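Glycine oxidase (Bacillus cereus ATCC 14579, PDB 7CYX) is a flavoprotein that binds FAD and probably catalyses the oxidation of glycine by oxygen to glyoxylate, ammonium and hydrogen peroxide, as a step in thiamine diphosphate biosynthesis. Local coordinates at residues 72-77 against 88-93; 326-331 against 350-355. All blocks are in the same frame, centred on the assembly; numbering follows the deposited sequence.

Contact 1 lies close to the FAD and is partly buried, whereas contact 2 is wholly buried and farther from the cofactor, and their chemistry differs accordingly. In contact 1, helix 73-84 meets the loop that leads to strand 95-99, and a tyrosine packs on it while its hydroxyl joins a polar cluster. Contact 2 fastens the end of helix 341-352 to strand 327-331 of the six-stranded sheet through a CH-pi contact and apolar packing. No hydrogen bond crosses either contact. Their centres stand 25 Å apart, yet helix 341-352 serves both, since Phe73 also touches its Pro342.

Contact 1: residues 72-77 against 88-93; sequences IFPQLA and IGYEEK
The ring of Tyr90 lies obliquely against helix 73-84, overlapping Phe73 and Pro74. Its CE1 is 3.9 Å from Phe73 CB, and on the other ortho carbon of the phenol CE2 is 4.0 Å from Pro74 CG, so the ring spans two successive helix residues. Pro74 N stands above one face, offset toward the rim. With CG anti to the backbone N (chi1 178°), the phenol is carried along the helix from Ala77 back to Pro74, while Tyr90 CB stays 4.0 Å from Ala77 CB. That methyl also receives Ile88, whose CD1 approaches to 3.7 Å; CG1 of Ile88 sits between its own backbone N and carbonyl carbon (chi1 68°), and the chain then runs out nearly straight to the methyl. The contact packs the loop after helix 73-84 back against that helix, within the FAD-dependent oxidoreductase family region, before the chain enters strand 95-99. The phenyl group of Phe73 continues inward, touching Leu158 of helix 155-168; its side chain lies about 4 Å from that of Leu339, an FAD-binding residue, and about 7 Å from the flavin nucleotide. At the outer end the chemistry turns polar. Tyr90 OH donates to Glu92 OE2 over 2.9 Å, the acceptor offering its anti lone pair, away from OE1, and the same hydroxyl is hydrogen-bonded to Arg70 NH1. These two partners restrain the tip of the phenol; Arg70 also makes a long, weak ion pair with Glu92 OE2, which may slightly favour its negative charge.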
ATOM      1  N   ILE A  72      18.050  -0.753  11.250  1.00 58.78           N
ATOM      2  CA  ILE A  72      17.595   0.578  10.788  1.00 52.61           C
ATOM      3  C   ILE A  72      16.120   0.508  10.381  1.00 52.31           C
ATOM      4  O   ILE A  72      15.449   1.531  10.322  1.00 57.04           O
ATOM      5  CB  ILE A  72      18.478   1.074   9.628  1.00 59.29           C
ATOM      6  CG1 ILE A  72      19.886   1.420  10.116  1.00 62.63           C
ATOM      7  CG2 ILE A  72      17.845   2.238   8.861  1.00 54.79           C
ATOM      8  CD1 ILE A  72      20.900   1.555   9.001  1.00 65.04           C
ATOM      9  N   PHE A  73      15.609  -0.697  10.122  1.00 54.68           N
ATOM     10  CA  PHE A  73      14.325  -0.847   9.406  1.00 55.31           C
ATOM     11  C   PHE A  73      13.140  -0.339  10.226  1.00 58.97           C
ATOM     12  O   PHE A  73      12.232   0.249   9.648  1.00 59.25           O
ATOM     13  CB  PHE A  73      14.103  -2.294   8.968  1.00 50.56           C
ATOM     14  CG  PHE A  73      14.569  -2.562   7.562  1.00 52.70           C
ATOM     15  CD1 PHE A  73      13.819  -2.144   6.479  1.00 52.66           C
ATOM     16  CD2 PHE A  73      15.765  -3.209   7.324  1.00 54.02           C
ATOM     17  CE1 PHE A  73      14.247  -2.381   5.186  1.00 53.60           C
ATOM     18  CE2 PHE A  73      16.193  -3.442   6.025  1.00 58.85           C
ATOM     19  CZ  PHE A  73      15.432  -3.034   4.961  1.00 52.43           C
ATOM     20  N   PRO A  74      13.053  -0.595  11.555  1.00 58.95           N
ATOM     21  CA  PRO A  74      11.923  -0.112  12.356  1.00 62.49           C
ATOM     22  C   PRO A  74      11.748   1.414  12.287  1.00 56.88           C
ATOM     23  O   PRO A  74      10.681   1.863  11.906  1.00 67.32           O
ATOM     24  CB  PRO A  74      12.232  -0.614  13.779  1.00 62.62           C
ATOM     25  CG  PRO A  74      13.116  -1.823  13.549  1.00 62.19           C
ATOM     26  CD  PRO A  74      13.955  -1.450  12.339  1.00 61.90           C
ATOM     27  N   GLN A  75      12.798   2.185  12.584  1.00 57.77           N
ATOM     28  CA  GLN A  75      12.717   3.669  12.557  1.00 64.12           C
ATOM     29  C   GLN A  75      12.551   4.169  11.107  1.00 62.19           C
ATOM     30  O   GLN A  75      11.780   5.106  10.867  1.00 63.62           O
ATOM     31  CB  GLN A  75      13.909   4.302  13.291  1.00 64.70           C
ATOM     32  CG  GLN A  75      14.414   5.622  12.704  1.00 69.41           C
ATOM     33  CD  GLN A  75      15.514   5.459  11.669  1.00 81.83           C
ATOM     34  OE1 GLN A  75      16.438   4.656  11.826  1.00 78.59           O
ATOM     35  NE2 GLN A  75      15.438   6.239  10.594  1.00 79.32           N
ATOM     36  N   LEU A  76      13.266   3.562  10.151  1.00 61.96           N
ATOM     37  CA  LEU A  76      13.214   3.993   8.740  1.00 60.73           C
ATOM     38  C   LEU A  76      11.767   3.969   8.241  1.00 55.98           C
ATOM     39  O   LEU A  76      11.304   4.940   7.626  1.00 52.36           O
ATOM     40  CB  LEU A  76      14.081   3.070   7.881  1.00 63.84           C
ATOM     41  CG  LEU A  76      14.050   3.355   6.380  1.00 66.77           C
ATOM     42  CD1 LEU A  76      14.437   4.804   6.085  1.00 64.68           C
ATOM     43  CD2 LEU A  76      14.964   2.387   5.637  1.00 65.11           C
ATOM     44  N   ALA A  77      11.077   2.856   8.536  1.00 49.87           N
ATOM     45  CA  ALA A  77       9.700   2.609   8.154  1.00 53.91           C
ATOM     46  C   ALA A  77       8.781   3.746   8.630  1.00 58.45           C
ATOM     47  O   ALA A  77       8.043   4.318   7.828  1.00 59.54           O
ATOM     48  CB  ALA A  77       9.254   1.280   8.716  1.00 55.11           C
ATOM     49  N   ILE A  88       5.672   0.718   4.057  1.00 46.83           N
ATOM     50  CA  ILE A  88       6.564  -0.268   3.383  1.00 47.43           C
ATOM     51  C   ILE A  88       6.249  -1.700   3.809  1.00 44.50           C
ATOM     52  O   ILE A  88       6.963  -2.584   3.396  1.00 46.01           O
ATOM     53  CB  ILE A  88       8.038   0.085   3.649  1.00 46.29           C
ATOM     54  CG1 ILE A  88       8.413  -0.118   5.115  1.00 47.19           C
ATOM     55  CG2 ILE A  88       8.344   1.490   3.190  1.00 46.91           C
ATOM     56  CD1 ILE A  88       9.882  -0.076   5.374  1.00 48.93           C
ATOM     57  N   GLY A  89       5.216  -1.901   4.604  1.00 39.17           N
ATOM     58  CA  GLY A  89       4.866  -3.259   5.036  1.00 40.51           C
ATOM     59  C   GLY A  89       5.885  -3.858   5.982  1.00 44.35           C
ATOM     60  O   GLY A  89       5.992  -5.068   6.008  1.00 48.26           O
ATOM     61  N   TYR A  90       6.601  -3.043   6.745  1.00 43.75           N
ATOM     62  CA  TYR A  90       7.578  -3.643   7.678  1.00 49.85           C
ATOM     63  C   TYR A  90       6.835  -4.527   8.665  1.00 49.99           C
ATOM     64  O   TYR A  90       5.899  -4.079   9.293  1.00 59.59           O
ATOM     65  CB  TYR A  90       8.353  -2.607   8.482  1.00 53.07           C
ATOM     66  CG  TYR A  90       9.299  -3.253   9.455  1.00 53.23           C
ATOM     67  CD1 TYR A  90      10.281  -4.113   9.012  1.00 51.17           C
ATOM     68  CD2 TYR A  90       9.184  -3.048  10.813  1.00 56.32           C
ATOM     69  CE1 TYR A  90      11.149  -4.730   9.888  1.00 55.40           C
ATOM     70  CE2 TYR A  90      10.046  -3.655  11.706  1.00 57.51           C
ATOM     71  CZ  TYR A  90      11.031  -4.500  11.243  1.00 56.05           C
ATOM     72  OH  TYR A  90      11.877  -5.104  12.113  1.00 56.20           O
ATOM     73  N   GLU A  91       7.298  -5.755   8.805  1.00 55.10           N
ATOM     74  CA  GLU A  91       6.655  -6.729   9.705  1.00 54.86           C
ATOM     75  C   GLU A  91       7.752  -7.529  10.390  1.00 49.33           C
ATOM     76  O   GLU A  91       8.711  -7.863   9.736  1.00 47.84           O
ATOM     77  CB  GLU A  91       5.798  -7.669   8.868  1.00 64.70           C
ATOM     78  CG  GLU A  91       4.698  -8.338   9.650  1.00 72.00           C
ATOM     79  CD  GLU A  91       3.438  -8.579   8.851  1.00 67.87           C
ATOM     80  OE1 GLU A  91       2.684  -7.628   8.667  1.00 71.64           O
ATOM     81  OE2 GLU A  91       3.230  -9.710   8.423  1.00 58.61           O
ATOM     82  N   GLU A  92       7.588  -7.797  11.674  1.00 56.18           N
ATOM     83  CA  GLU A  92       8.586  -8.579  12.430  1.00 55.91           C
ATOM     84  C   GLU A  92       7.840  -9.622  13.246  1.00 56.48           C
ATOM     85  O   GLU A  92       7.671  -9.418  14.435  1.00 59.50           O
ATOM     86  CB  GLU A  92       9.398  -7.679  13.353  1.00 57.51           C
ATOM     87  CG  GLU A  92      10.505  -8.423  14.059  1.00 59.53           C
ATOM     88  CD  GLU A  92      11.326  -7.595  15.019  1.00 61.77           C
ATOM     89  OE1 GLU A  92      11.596  -8.069  16.120  1.00 58.22           O
ATOM     90  OE2 GLU A  92      11.691  -6.485  14.654  1.00 68.27           O
ATOM     91  N   LYS A  93       7.386 -10.681  12.599  1.00 50.33           N
ATOM     92  CA  LYS A  93       6.675 -11.741  13.343  1.00 50.11           C
ATOM     93  C   LYS A  93       7.547 -12.992  13.353  1.00 44.65           C
ATOM     94  O   LYS A  93       7.035 -14.050  13.665  1.00 56.55           O
ATOM     95  CB  LYS A  93       5.304 -11.989  12.712  1.00 63.07           C
ATOM     96  CG  LYS A  93       4.252 -10.935  13.005  1.00 73.58           C
ATOM     97  CD  LYS A  93       4.546 -10.163  14.270  1.00 87.35           C
ATOM     98  CE  LYS A  93       3.474  -9.170  14.662  1.00 93.39           C
ATOM     99  NZ  LYS A  93       3.615  -8.732  16.072  1.00 92.46           N
TER

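Contact 2: residues 326-331 against 350-355; sequences GLYACT and DLIEGK
A chi1 of -60° sets the Tyr328 ring anti to its carbonyl carbon and projects it from strand 327-331 toward the closing turn of helix 341-352, where Ile352, with CG1 likewise anti to the carbonyl carbon (chi1 -73°), presents that methylene to the ring. The result is a CH-pi contact joining strand to helix on one side of the Rossmann-like sheet: Ile352 CG1 stands 3.8 Å from the centroid of the Tyr328 ring, 12° off the normal, and so almost squarely over its face. Leu351 takes another approach to the same aromatic. Its CG lies near the ring plane, at the edge, 4.1 Å from Tyr328 CE2, so that two consecutive helix residues grip face and rim together. Around them, Lys203 and Val205 of strand 203-206, the neighbour of strand 327-331 in the sheet, also touch the tyrosine, and Leu23 of helix 14-25 packs on Ile352. The helix ends here in a Schellman motif: Lys355 N reaches back to Asp350 O at 2.8 Å, Gly354 N makes a weak bond to Leu351 O, and Gly354 supplies the positive phi. The same helix end carries charge: Arg26 is salt-bridged to both Asp350 and Glu353. Lys355 NZ forms a salt bridge with Glu353 OE1 at 3.2 Å, while OE2 of the same carboxylate is hydrogen-bonded to His28 NE2.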
ATOM      1  N   GLY A 326      34.511  11.684  -8.072  1.00 56.70           N
ATOM      2  CA  GLY A 326      33.066  11.806  -8.088  1.00 63.10           C
ATOM      3  C   GLY A 326      32.368  10.613  -8.722  1.00 61.84           C
ATOM      4  O   GLY A 326      31.148  10.663  -8.917  1.00 60.54           O
ATOM      5  N   LEU A 327      33.123   9.552  -9.055  1.00 54.81           N
ATOM      6  CA  LEU A 327      32.549   8.370  -9.694  1.00 56.80           C
ATOM      7  C   LEU A 327      32.416   7.268  -8.632  1.00 56.09           C
ATOM      8  O   LEU A 327      33.404   6.804  -8.064  1.00 59.90           O
ATOM      9  CB  LEU A 327      33.452   7.974 -10.867  1.00 64.57           C
ATOM     10  CG  LEU A 327      32.880   7.097 -11.992  1.00 63.72           C
ATOM     11  CD1 LEU A 327      33.561   5.741 -12.010  1.00 68.44           C
ATOM     12  CD2 LEU A 327      31.369   6.935 -11.923  1.00 62.22           C
ATOM     13  N   TYR A 328      31.166   6.895  -8.347  1.00 49.22           N
ATOM     14  CA  TYR A 328      30.838   5.969  -7.305  1.00 49.41           C
ATOM     15  C   TYR A 328      30.097   4.784  -7.931  1.00 48.20           C
ATOM     16  O   TYR A 328      29.556   4.905  -9.026  1.00 53.02           O
ATOM     17  CB  TYR A 328      30.002   6.651  -6.207  1.00 46.48           C
ATOM     18  CG  TYR A 328      30.658   7.826  -5.523  1.00 46.07           C
ATOM     19  CD1 TYR A 328      30.585   9.082  -6.088  1.00 51.28           C
ATOM     20  CD2 TYR A 328      31.346   7.693  -4.326  1.00 49.38           C
ATOM     21  CE1 TYR A 328      31.201  10.179  -5.512  1.00 55.75           C
ATOM     22  CE2 TYR A 328      31.957   8.784  -3.721  1.00 52.04           C
ATOM     23  CZ  TYR A 328      31.875  10.034  -4.315  1.00 53.51           C
ATOM     24  OH  TYR A 328      32.428  11.155  -3.771  1.00 49.86           O
ATOM     25  N   ALA A 329      30.019   3.685  -7.166  1.00 47.96           N
ATOM     26  CA  ALA A 329      29.367   2.438  -7.553  1.00 51.55           C
ATOM     27  C   ALA A 329      28.637   1.866  -6.341  1.00 49.51           C
ATOM     28  O   ALA A 329      29.145   1.976  -5.227  1.00 53.13           O
ATOM     29  CB  ALA A 329      30.394   1.447  -8.059  1.00 48.96           C
ATOM     30  N   CYS A 330      27.488   1.225  -6.593  1.00 48.46           N
ATOM     31  CA  CYS A 330      26.655   0.613  -5.564  1.00 48.97           C
ATOM     32  C   CYS A 330      25.666  -0.360  -6.230  1.00 50.47           C
ATOM     33  O   CYS A 330      24.507  -0.041  -6.385  1.00 48.55           O
ATOM     34  CB  CYS A 330      25.955   1.685  -4.721  1.00 50.54           C
ATOM     35  SG  CYS A 330      25.272   1.056  -3.162  1.00 48.84           S
ATOM     36  N   THR A 331      26.159  -1.555  -6.604  1.00 50.73           N
ATOM     37  CA  THR A 331      25.370  -2.631  -7.238  1.00 51.27           C
ATOM     38  C   THR A 331      26.069  -3.972  -7.056  1.00 50.38           C
ATOM     39  O   THR A 331      27.250  -4.014  -6.815  1.00 53.77           O
ATOM     40  CB  THR A 331      25.201  -2.481  -8.758  1.00 48.02           C
ATOM     41  OG1 THR A 331      26.346  -1.760  -9.207  1.00 49.25           O
ATOM     42  CG2 THR A 331      23.921  -1.775  -9.136  1.00 56.37           C
ATOM     43  N   ASP A 350      27.400   8.873   3.464  1.00 48.07           N
ATOM     44  CA  ASP A 350      28.535   9.145   4.359  1.00 54.30           C
ATOM     45  C   ASP A 350      29.817   9.298   3.526  1.00 60.01           C
ATOM     46  O   ASP A 350      30.551  10.281   3.684  1.00 68.31           O
ATOM     47  CB  ASP A 350      28.695   8.056   5.424  1.00 54.87           C
ATOM     48  CG  ASP A 350      27.796   8.179   6.645  1.00 56.81           C
ATOM     49  OD1 ASP A 350      27.011   9.164   6.730  1.00 59.13           O
ATOM     50  OD2 ASP A 350      27.896   7.289   7.516  1.00 57.44           O
ATOM     51  N   LEU A 351      30.046   8.349   2.612  1.00 53.08           N
ATOM     52  CA  LEU A 351      31.227   8.331   1.769  1.00 56.49           C
ATOM     53  C   LEU A 351      31.250   9.531   0.814  1.00 52.94           C
ATOM     54  O   LEU A 351      32.310  10.084   0.502  1.00 54.20           O
ATOM     55  CB  LEU A 351      31.241   7.028   0.964  1.00 60.17           C
ATOM     56  CG  LEU A 351      32.319   6.941  -0.112  1.00 59.48           C
ATOM     57  CD1 LEU A 351      33.702   7.051   0.520  1.00 63.40           C
ATOM     58  CD2 LEU A 351      32.184   5.640  -0.899  1.00 62.20           C
ATOM     59  N   ILE A 352      30.090   9.885   0.273  1.00 49.95           N
ATOM     60  CA  ILE A 352      30.026  11.010  -0.639  1.00 52.77           C
ATOM     61  C   ILE A 352      30.349  12.307   0.122  1.00 54.72           C
ATOM     62  O   ILE A 352      30.917  13.206  -0.457  1.00 54.77           O
ATOM     63  CB  ILE A 352      28.656  11.053  -1.349  1.00 50.18           C
ATOM     64  CG1 ILE A 352      28.566   9.930  -2.390  1.00 51.23           C
ATOM     65  CG2 ILE A 352      28.394  12.429  -1.952  1.00 43.53           C
ATOM     66  CD1 ILE A 352      27.184   9.691  -2.973  1.00 48.59           C
ATOM     67  N   GLU A 353      29.971  12.382   1.410  1.00 57.93           N
ATOM     68  CA  GLU A 353      30.172  13.573   2.273  1.00 61.72           C
ATOM     69  C   GLU A 353      31.524  13.521   3.015  1.00 66.21           C
ATOM     70  O   GLU A 353      31.729  14.263   3.965  1.00 70.45           O
ATOM     71  CB  GLU A 353      29.085  13.657   3.353  1.00 59.72           C
ATOM     72  CG  GLU A 353      27.728  14.117   2.860  1.00 60.83           C
ATOM     73  CD  GLU A 353      26.724  14.429   3.961  1.00 62.51           C
ATOM     74  OE1 GLU A 353      26.866  13.878   5.084  1.00 58.05           O
ATOM     75  OE2 GLU A 353      25.790  15.220   3.695  1.00 64.31           O
ATOM     76  N   GLY A 354      32.410  12.593   2.645  1.00 62.87           N
ATOM     77  CA  GLY A 354      33.708  12.456   3.280  1.00 59.70           C
ATOM     78  C   GLY A 354      33.638  11.993   4.730  1.00 57.15           C
ATOM     79  O   GLY A 354      34.658  11.990   5.410  1.00 64.51           O
ATOM     80  N   LYS A 355      32.460  11.571   5.208  1.00 57.52           N
ATOM     81  CA  LYS A 355      32.286  11.219   6.632  1.00 60.83           C
ATOM     82  C   LYS A 355      32.776   9.792   6.910  1.00 64.54           C
ATOM     83  O   LYS A 355      32.905   9.414   8.081  1.00 69.14           O
ATOM     84  CB  LYS A 355      30.826  11.372   7.081  1.00 61.45           C
ATOM     85  CG  LYS A 355      30.313  12.807   7.136  1.00 60.63           C
ATOM     86  CD  LYS A 355      28.911  12.954   7.693  1.00 61.02           C
ATOM     87  CE  LYS A 355      28.438  14.398   7.685  1.00 63.14           C
ATOM     88  NZ  LYS A 355      27.060  14.534   8.226  1.00 65.21           N
TER